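Local coordinates for protein SSD1 (Saccharomyces cerevisiae S288C, PDB 7AM1) that binds mRNA, including its untranslated regions, and acts in translational repression as a non-enzymatic member (pseudonuclease) of the RNase II family, at residues V397-H402 with A668-H673; V467-I472 with A678-T683; C719-D724 with D834-E839. One frame throughout, in Å; residues are numbered along the deposited sequence.

Contact 1: residues V397-H402 with A668-H673; sequences VDVTSH and ADHVVH
Thr-400 and Val-399, in the 3-10 segment that follows strand 389-397, pack against His-670 and His-673 at the start of helix 668-681. The nonpolar part is carried by two methyl groups. Thr-400 CG2 lies over the backbone of the helix, 3.7 Å from the carbonyl oxygen His-670 O, and also approaches CB and the ring of His-670 obliquely. Val-399 reaches the far end of the same ring, its CG1 standing 3.7 Å from His-670 CE1. With chi1 of 64°, Thr-400 sets OG1 between its backbone N and carbonyl carbon and sends CG2 anti to the carbonyl carbon, which splits the side chain: the methyl meets His-670, while OG1 passes His-673 CB at 4.0 Å.

The polar part runs through one water. It accepts from Thr-400 N at 3.0 Å and lies in the ring plane of His-673, 2.5 Å from its ND1, shorter than usual, which makes the details of this leg doubtful. It also donates to Asp-398 OD1, a link that is less certain because the position of that oxygen is doubtful. Beside the water, at the same ring edge, Val-397 O comes to 3.6 Å from His-673 CE1.

Neighbours within the RNB domain take up the other polar ends. His-670 NE2 bonds Pro-663 O, His-673 NE2 bonds Phe-660 O, Lys-677 NZ bonds Thr-400 OG1, and Asp-398 forms salt bridges with Lys-677 and Arg-355.

All five touching residues are buried. The NE2 bonds of His-670 and His-673 to carbonyls outside the two segments should restrict ring rotation. The chemistry therefore implies that the segments are joined by methyl packing and probably by one shared water.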
loop_
_atom_site.group_PDB
_atom_site.type_symbol
_atom_site.label_atom_id
_atom_site.label_comp_id
_atom_site.label_asym_id
_atom_site.label_seq_id
_atom_site.Cartn_x
_atom_site.Cartn_y
_atom_site.Cartn_z
ATOM N N VAL A 397 11.528 3.550 -22.737
ATOM C CA VAL A 397 10.791 3.221 -23.952
ATOM C C VAL A 397 9.834 4.355 -24.297
ATOM O O VAL A 397 9.078 4.835 -23.445
ATOM C CB VAL A 397 10.041 1.887 -23.782
ATOM C CG1 VAL A 397 9.131 1.641 -24.977
ATOM C CG2 VAL A 397 11.024 0.746 -23.615
ATOM N N ASP A 398 9.859 4.779 -25.561
ATOM C CA ASP A 398 9.004 5.866 -26.045
ATOM C C ASP A 398 7.677 5.266 -26.509
ATOM O O ASP A 398 7.370 5.176 -27.700
ATOM C CB ASP A 398 9.708 6.640 -27.155
ATOM C CG ASP A 398 8.955 7.900 -27.577
ATOM O OD1 ASP A 398 7.800 8.103 -27.143
ATOM O OD2 ASP A 398 9.536 8.698 -28.346
ATOM N N VAL A 399 6.887 4.843 -25.518
ATOM C CA VAL A 399 5.663 4.098 -25.791
ATOM C C VAL A 399 4.730 4.907 -26.680
ATOM O O VAL A 399 4.150 4.377 -27.635
ATOM C CB VAL A 399 4.966 3.699 -24.475
ATOM C CG1 VAL A 399 3.694 2.920 -24.765
ATOM C CG2 VAL A 399 5.886 2.879 -23.598
ATOM N N THR A 400 4.560 6.200 -26.379
ATOM C CA THR A 400 3.542 6.987 -27.067
ATOM C C THR A 400 3.890 7.244 -28.528
ATOM O O THR A 400 2.995 7.571 -29.313
ATOM C CB THR A 400 3.294 8.322 -26.351
ATOM O OG1 THR A 400 4.469 9.136 -26.388
ATOM C CG2 THR A 400 2.881 8.089 -24.896
ATOM N N SER A 401 5.158 7.104 -28.915
ATOM C CA SER A 401 5.496 7.157 -30.331
ATOM C C SER A 401 4.926 5.973 -31.104
ATOM O O SER A 401 4.990 5.976 -32.337
ATOM C CB SER A 401 7.014 7.217 -30.516
ATOM O OG SER A 401 7.619 5.972 -30.213
ATOM N N HIS A 402 4.386 4.967 -30.415
ATOM C CA HIS A 402 3.750 3.825 -31.057
ATOM C C HIS A 402 2.235 3.836 -30.905
ATOM O O HIS A 402 1.581 2.852 -31.266
ATOM C CB HIS A 402 4.303 2.516 -30.492
ATOM C CG HIS A 402 5.766 2.321 -30.732
ATOM N ND1 HIS A 402 6.731 2.750 -29.846
ATOM C CD2 HIS A 402 6.429 1.737 -31.758
ATOM C CE1 HIS A 402 7.925 2.437 -30.315
ATOM N NE2 HIS A 402 7.770 1.823 -31.475
ATOM N N ALA A 668 -0.358 7.501 -16.518
ATOM C CA ALA A 668 0.028 8.887 -16.274
ATOM C C ALA A 668 1.300 9.235 -17.038
ATOM O O ALA A 668 1.432 10.340 -17.579
ATOM C CB ALA A 668 0.224 9.126 -14.777
ATOM N N ASP A 669 2.242 8.288 -17.107
ATOM C CA ASP A 669 3.484 8.512 -17.835
ATOM C C ASP A 669 3.229 8.795 -19.309
ATOM O O ASP A 669 4.002 9.527 -19.939
ATOM C CB ASP A 669 4.406 7.301 -17.675
ATOM C CG ASP A 669 4.864 7.101 -16.238
ATOM O OD1 ASP A 669 3.994 7.101 -15.342
ATOM O OD2 ASP A 669 6.080 6.928 -16.000
ATOM N N HIS A 670 2.167 8.221 -19.882
ATOM C CA HIS A 670 1.831 8.522 -21.270
ATOM C C HIS A 670 1.546 10.006 -21.440
ATOM O O HIS A 670 2.051 10.645 -22.368
ATOM C CB HIS A 670 0.628 7.699 -21.728
ATOM C CG HIS A 670 0.922 6.242 -21.895
ATOM N ND1 HIS A 670 0.447 5.506 -22.960
ATOM C CD2 HIS A 670 1.643 5.384 -21.135
ATOM C CE1 HIS A 670 0.863 4.258 -22.848
ATOM N NE2 HIS A 670 1.590 4.157 -21.749
ATOM N N VAL A 671 0.724 10.569 -20.553
ATOM C CA VAL A 671 0.441 12.000 -20.600
ATOM C C VAL A 671 1.730 12.794 -20.444
ATOM O O VAL A 671 1.993 13.745 -21.189
ATOM C CB VAL A 671 -0.587 12.378 -19.517
ATOM C CG1 VAL A 671 -0.901 13.860 -19.584
ATOM C CG2 VAL A 671 -1.861 11.546 -19.663
ATOM N N VAL A 672 2.556 12.411 -19.470
ATOM C CA VAL A 672 3.820 13.107 -19.248
ATOM C C VAL A 672 4.718 12.998 -20.474
ATOM O O VAL A 672 5.383 13.967 -20.860
ATOM C CB VAL A 672 4.513 12.558 -17.986
ATOM C CG1 VAL A 672 5.929 13.118 -17.858
ATOM C CG2 VAL A 672 3.686 12.874 -16.748
ATOM N N HIS A 673 4.768 11.822 -21.102
ATOM C CA HIS A 673 5.601 11.670 -22.291
ATOM C C HIS A 673 5.132 12.586 -23.417
ATOM O O HIS A 673 5.949 13.225 -24.092
ATOM C CB HIS A 673 5.600 10.215 -22.752
ATOM C CG HIS A 673 6.509 9.331 -21.958
ATOM N ND1 HIS A 673 7.116 8.218 -22.497
ATOM C CD2 HIS A 673 6.904 9.388 -20.665
ATOM C CE1 HIS A 673 7.854 7.632 -21.572
ATOM N NE2 HIS A 673 7.742 8.320 -20.450
HETATM O O HOH W 1 6.421 7.990 -24.910
#

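Contact 2: residues V467-I472 with A678-T683; sequences VGESTI and AVIHDT
The carboxylate of Glu-469 and the imidazole of His-681 meet with their planes 69° apart. OE2 approaches the ring at its edge, slightly off the plane, while one face of the imidazole is covered by CG2 of the preceding residue, Ile-680, 4.0 Å above the ring centre. The bond from His-681 NE2 to Glu-469 OE2 is short at 2.7 Å but weak, since the N-H...O angle is only 121°. The bend of this bond agrees with OE2 being displaced toward the CE1 side of the ring, 3.0 Å from His-681 CE1.

The helical partner is the C-terminal end of helix 668-681, closed by a Schellman motif. Asp-682 has positive phi (51°), Thr-683 N bonds Ala-678 O, and Asp-682 N makes a weaker bond to Val-679 O. The other partner is strand 462-472 of the RNB domain, which runs in its sheet between strands 356-358 and 446-456. The contact thus joins a helix terminus to this sheet at the protein surface.

With Glu-469 CG anti to the carbonyl carbon, the extended chain takes the carboxylate out from the strand to the imidazole, whose side chain it crosses at about a right angle. Glu-469 also touches Lys-677, one helical turn before His-681. Helix 544-568 borders both partners, with Thr-559 and Lys-563 against Val-467 and Lys-567 and Leu-568 against Val-679.

Ile-680 supplies the nonpolar half. Its CB points toward the strand, and its CG1 branch, anti to the carbonyl carbon, extends away from the helix to the strand backbone, where CD1 rests 3.6 Å from Gly-468 CA.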
loop_
_atom_site.group_PDB
_atom_site.type_symbol
_atom_site.label_atom_id
_atom_site.label_comp_id
_atom_site.label_asym_id
_atom_site.label_seq_id
_atom_site.Cartn_x
_atom_site.Cartn_y
_atom_site.Cartn_z
ATOM N N VAL A 467 17.821 16.305 -22.371
ATOM C CA VAL A 467 16.564 15.568 -22.417
ATOM C C VAL A 467 16.037 15.623 -23.844
ATOM O O VAL A 467 15.926 16.708 -24.423
ATOM C CB VAL A 467 15.527 16.153 -21.440
ATOM C CG1 VAL A 467 14.239 15.365 -21.509
ATOM C CG2 VAL A 467 16.079 16.171 -20.021
ATOM N N GLY A 468 15.710 14.467 -24.408
ATOM C CA GLY A 468 15.232 14.458 -25.780
ATOM C C GLY A 468 14.861 13.066 -26.239
ATOM O O GLY A 468 14.968 12.084 -25.495
ATOM N N GLU A 469 14.405 13.004 -27.488
ATOM C CA GLU A 469 14.091 11.737 -28.135
ATOM C C GLU A 469 15.367 11.065 -28.622
ATOM O O GLU A 469 16.317 11.732 -29.046
ATOM C CB GLU A 469 13.128 11.967 -29.298
ATOM C CG GLU A 469 11.778 12.532 -28.854
ATOM C CD GLU A 469 10.891 12.922 -30.017
ATOM O OE1 GLU A 469 9.659 12.737 -29.918
ATOM O OE2 GLU A 469 11.430 13.403 -31.037
ATOM N N SER A 470 15.389 9.735 -28.552
ATOM C CA SER A 470 16.611 8.989 -28.807
ATOM C C SER A 470 16.274 7.625 -29.392
ATOM O O SER A 470 15.108 7.249 -29.544
ATOM C CB SER A 470 17.430 8.821 -27.523
ATOM O OG SER A 470 16.655 8.180 -26.521
ATOM N N THR A 471 17.328 6.883 -29.714
ATOM C CA THR A 471 17.245 5.508 -30.181
ATOM C C THR A 471 18.403 4.758 -29.542
ATOM O O THR A 471 19.538 5.246 -29.556
ATOM C CB THR A 471 17.332 5.425 -31.710
ATOM O OG1 THR A 471 16.259 6.173 -32.296
ATOM C CG2 THR A 471 17.255 3.985 -32.181
ATOM N N ILE A 472 18.116 3.583 -28.981
ATOM C CA ILE A 472 19.131 2.777 -28.319
ATOM C C ILE A 472 19.119 1.384 -28.929
ATOM O O ILE A 472 18.152 0.956 -29.563
ATOM C CB ILE A 472 18.928 2.691 -26.785
ATOM C CG1 ILE A 472 17.651 1.918 -26.429
ATOM C CG2 ILE A 472 18.897 4.088 -26.178
ATOM C CD1 ILE A 472 17.505 1.612 -24.943
ATOM N N ALA A 678 6.044 17.644 -26.606
ATOM C CA ALA A 678 5.647 19.002 -26.970
ATOM C C ALA A 678 6.721 20.006 -26.572
ATOM O O ALA A 678 7.103 20.876 -27.362
ATOM C CB ALA A 678 4.310 19.357 -26.319
ATOM N N VAL A 679 7.229 19.892 -25.343
ATOM C CA VAL A 679 8.303 20.774 -24.895
ATOM C C VAL A 679 9.540 20.581 -25.763
ATOM O O VAL A 679 10.167 21.550 -26.208
ATOM C CB VAL A 679 8.608 20.525 -23.408
ATOM C CG1 VAL A 679 9.899 21.212 -22.997
ATOM C CG2 VAL A 679 7.464 21.039 -22.558
ATOM N N ILE A 680 9.907 19.323 -26.021
ATOM C CA ILE A 680 11.085 19.036 -26.834
ATOM C C ILE A 680 10.966 19.709 -28.195
ATOM O O ILE A 680 11.851 20.462 -28.618
ATOM C CB ILE A 680 11.275 17.515 -26.983
ATOM C CG1 ILE A 680 11.814 16.914 -25.685
ATOM C CG2 ILE A 680 12.191 17.199 -28.168
ATOM C CD1 ILE A 680 11.737 15.399 -25.641
ATOM N N HIS A 681 9.872 19.435 -28.902
ATOM C CA HIS A 681 9.656 19.962 -30.242
ATOM C C HIS A 681 9.045 21.355 -30.241
ATOM O O HIS A 681 8.771 21.896 -31.318
ATOM C CB HIS A 681 8.762 19.007 -31.037
ATOM C CG HIS A 681 9.361 17.653 -31.243
ATOM N ND1 HIS A 681 10.585 17.467 -31.850
ATOM C CD2 HIS A 681 8.906 16.418 -30.930
ATOM C CE1 HIS A 681 10.858 16.177 -31.899
ATOM N NE2 HIS A 681 9.855 15.517 -31.347
ATOM N N ASP A 682 8.832 21.948 -29.068
ATOM C CA ASP A 682 8.292 23.302 -28.966
ATOM C C ASP A 682 7.020 23.447 -29.795
ATOM O O ASP A 682 6.779 24.473 -30.433
ATOM C CB ASP A 682 9.343 24.330 -29.387
ATOM C CG ASP A 682 9.032 25.720 -28.879
ATOM O OD1 ASP A 682 8.071 26.343 -29.377
ATOM O OD2 ASP A 682 9.745 26.181 -27.964
ATOM N N THR A 683 6.193 22.391 -29.792
ATOM C CA THR A 683 4.910 22.428 -30.474
ATOM C C THR A 683 3.820 22.880 -29.510
ATOM O O THR A 683 3.944 22.701 -28.293
ATOM C CB THR A 683 4.549 21.053 -31.024
ATOM O OG1 THR A 683 4.135 20.202 -29.951
ATOM C CG2 THR A 683 5.742 20.427 -31.712
#

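Contact 3: residues C719-D724 with D834-E839; sequences CKTIND and DPLSKE
Leu-836 inserts between the side chains of Lys-720, Thr-721 and Asp-724 on the facing helix. Starting at the base, its CB lies 3.6 Å from Asp-724 OD2, the two side chains running antiparallel past one another. CG is anti to the backbone N (chi1 -175°), which carries the fork toward helix 719-724. One branch, CD1, touches Lys-720 CE at 3.6 Å. The other, CD2, goes deeper: it meets Asp-724 CB at 3.6 Å, reaches Thr-721 CA at 3.7 Å and has Thr-721 OG1 close by, a hydroxyl already bonded to Leu-717 O.

Beyond CD1, Lys-720 bends at chi3 and chi4 to bring NZ 2.6 Å from Glu-839 OE1, a salt bridge beside the leucine. Asp-724 OD2 also binds Ser-833 OG, just ahead of the second segment. An alanine in place of Asp-724 would remove the carboxylate, which is likely to leave Ser-833 OG without this mate and to thin the packing beside Leu-836 CB.

The segment axes approach to 10.8 Å, with their N-to-C directions 147° apart, roughly antiparallel. Helix 834-842 thus packs along the C-terminal part of helix 689-725, whose Cys-719 and Ile-722 rest against strands 888-896 and 903-908 of a five-stranded antiparallel sheet completed by strands 732-741, 745-750 and 755-760.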
loop_
_atom_site.group_PDB
_atom_site.type_symbol
_atom_site.label_atom_id
_atom_site.label_comp_id
_atom_site.label_asym_id
_atom_site.label_seq_id
_atom_site.Cartn_x
_atom_site.Cartn_y
_atom_site.Cartn_z
ATOM N N CYS A 719 -1.097 -15.338 4.344
ATOM C CA CYS A 719 -1.929 -16.081 5.283
ATOM C C CYS A 719 -1.890 -17.572 4.978
ATOM O O CYS A 719 -1.804 -18.401 5.890
ATOM C CB CYS A 719 -3.364 -15.560 5.233
ATOM S SG CYS A 719 -3.585 -13.966 6.018
ATOM N N LYS A 720 -1.962 -17.930 3.696
ATOM C CA LYS A 720 -1.829 -19.326 3.297
ATOM C C LYS A 720 -0.478 -19.897 3.711
ATOM O O LYS A 720 -0.390 -21.055 4.145
ATOM C CB LYS A 720 -2.023 -19.426 1.788
ATOM C CG LYS A 720 -1.879 -20.809 1.202
ATOM C CD LYS A 720 -2.282 -20.768 -0.266
ATOM C CE LYS A 720 -1.495 -21.750 -1.111
ATOM N NZ LYS A 720 -1.102 -21.133 -2.411
ATOM N N THR A 721 0.585 -19.098 3.581
ATOM C CA THR A 721 1.925 -19.551 3.941
ATOM C C THR A 721 2.057 -19.708 5.451
ATOM O O THR A 721 2.619 -20.699 5.936
ATOM C CB THR A 721 2.964 -18.558 3.408
ATOM O OG1 THR A 721 2.901 -18.495 1.975
ATOM C CG2 THR A 721 4.353 -18.973 3.815
ATOM N N ILE A 722 1.522 -18.752 6.209
ATOM C CA ILE A 722 1.563 -18.847 7.663
ATOM C C ILE A 722 0.861 -20.115 8.132
ATOM O O ILE A 722 1.314 -20.783 9.071
ATOM C CB ILE A 722 0.941 -17.585 8.290
ATOM C CG1 ILE A 722 1.905 -16.404 8.162
ATOM C CG2 ILE A 722 0.579 -17.843 9.743
ATOM C CD1 ILE A 722 1.272 -15.049 8.428
ATOM N N ASN A 723 -0.262 -20.462 7.506
ATOM C CA ASN A 723 -1.005 -21.639 7.943
ATOM C C ASN A 723 -0.353 -22.933 7.474
ATOM O O ASN A 723 -0.487 -23.971 8.134
ATOM C CB ASN A 723 -2.446 -21.574 7.446
ATOM C CG ASN A 723 -3.289 -20.597 8.240
ATOM O OD1 ASN A 723 -2.905 -20.166 9.328
ATOM N ND2 ASN A 723 -4.455 -20.258 7.709
ATOM N N ASP A 724 0.329 -22.899 6.330
ATOM C CA ASP A 724 1.054 -24.074 5.865
ATOM C C ASP A 724 2.284 -24.324 6.726
ATOM O O ASP A 724 2.622 -25.477 7.014
ATOM C CB ASP A 724 1.433 -23.886 4.396
ATOM C CG ASP A 724 2.230 -25.050 3.832
ATOM O OD1 ASP A 724 3.370 -25.277 4.291
ATOM O OD2 ASP A 724 1.722 -25.722 2.909
ATOM N N ASP A 834 6.055 -29.120 0.904
ATOM C CA ASP A 834 6.773 -29.206 -0.360
ATOM C C ASP A 834 5.927 -28.654 -1.502
ATOM O O ASP A 834 6.464 -27.986 -2.395
ATOM C CB ASP A 834 7.182 -30.654 -0.648
ATOM C CG ASP A 834 8.374 -31.102 0.183
ATOM O OD1 ASP A 834 9.349 -30.332 0.296
ATOM O OD2 ASP A 834 8.339 -32.230 0.717
ATOM N N PRO A 835 4.616 -28.917 -1.529
ATOM C CA PRO A 835 3.784 -28.299 -2.581
ATOM C C PRO A 835 3.832 -26.780 -2.578
ATOM O O PRO A 835 3.993 -26.164 -3.641
ATOM C CB PRO A 835 2.379 -28.833 -2.269
ATOM C CG PRO A 835 2.619 -30.127 -1.561
ATOM C CD PRO A 835 3.866 -29.919 -0.749
ATOM N N LEU A 836 3.687 -26.150 -1.410
ATOM C CA LEU A 836 3.732 -24.692 -1.357
ATOM C C LEU A 836 5.143 -24.178 -1.616
ATOM O O LEU A 836 5.322 -23.129 -2.245
ATOM C CB LEU A 836 3.225 -24.191 -0.007
ATOM C CG LEU A 836 3.109 -22.668 0.101
ATOM C CD1 LEU A 836 2.102 -22.141 -0.904
ATOM C CD2 LEU A 836 2.741 -22.251 1.518
ATOM N N SER A 837 6.157 -24.899 -1.136
ATOM C CA SER A 837 7.529 -24.486 -1.401
ATOM C C SER A 837 7.798 -24.442 -2.900
ATOM O O SER A 837 8.478 -23.533 -3.392
ATOM C CB SER A 837 8.500 -25.430 -0.700
ATOM O OG SER A 837 9.801 -24.880 -0.677
ATOM N N LYS A 838 7.261 -25.412 -3.644
ATOM C CA LYS A 838 7.360 -25.373 -5.099
ATOM C C LYS A 838 6.609 -24.172 -5.664
ATOM O O LYS A 838 7.107 -23.485 -6.565
ATOM C CB LYS A 838 6.819 -26.677 -5.688
ATOM C CG LYS A 838 6.876 -26.765 -7.210
ATOM C CD LYS A 838 8.304 -26.677 -7.727
ATOM N N GLU A 839 5.412 -23.899 -5.141
ATOM C CA GLU A 839 4.623 -22.777 -5.635
ATOM C C GLU A 839 5.375 -21.465 -5.460
ATOM O O GLU A 839 5.498 -20.674 -6.401
ATOM C CB GLU A 839 3.278 -22.729 -4.908
ATOM C CG GLU A 839 2.309 -21.681 -5.438
ATOM C CD GLU A 839 0.991 -21.678 -4.680
ATOM O OE1 GLU A 839 0.501 -20.584 -4.330
ATOM O OE2 GLU A 839 0.447 -22.775 -4.429
#

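How the contacts relate
Contacts 1 and 2 both use helix 668-681 within the RNB domain, the former near its start and the latter at its end, with centres about 12 Å apart. Contact 1 is buried and relies on methyl packing and a water; contact 2 lies at the surface and combines an isoleucine with a weak carboxylate-imidazole bond. Contact 3, partly buried, belongs to helix 689-725, the next helix in the chain, and its centre is about 40 Å from that of contact 1. It alone pairs two alpha-helices, setting a leucine in the middle and a salt bridge at the edge. Opposite charges thus meet across contact 3, while contact 1 has at most a shared water.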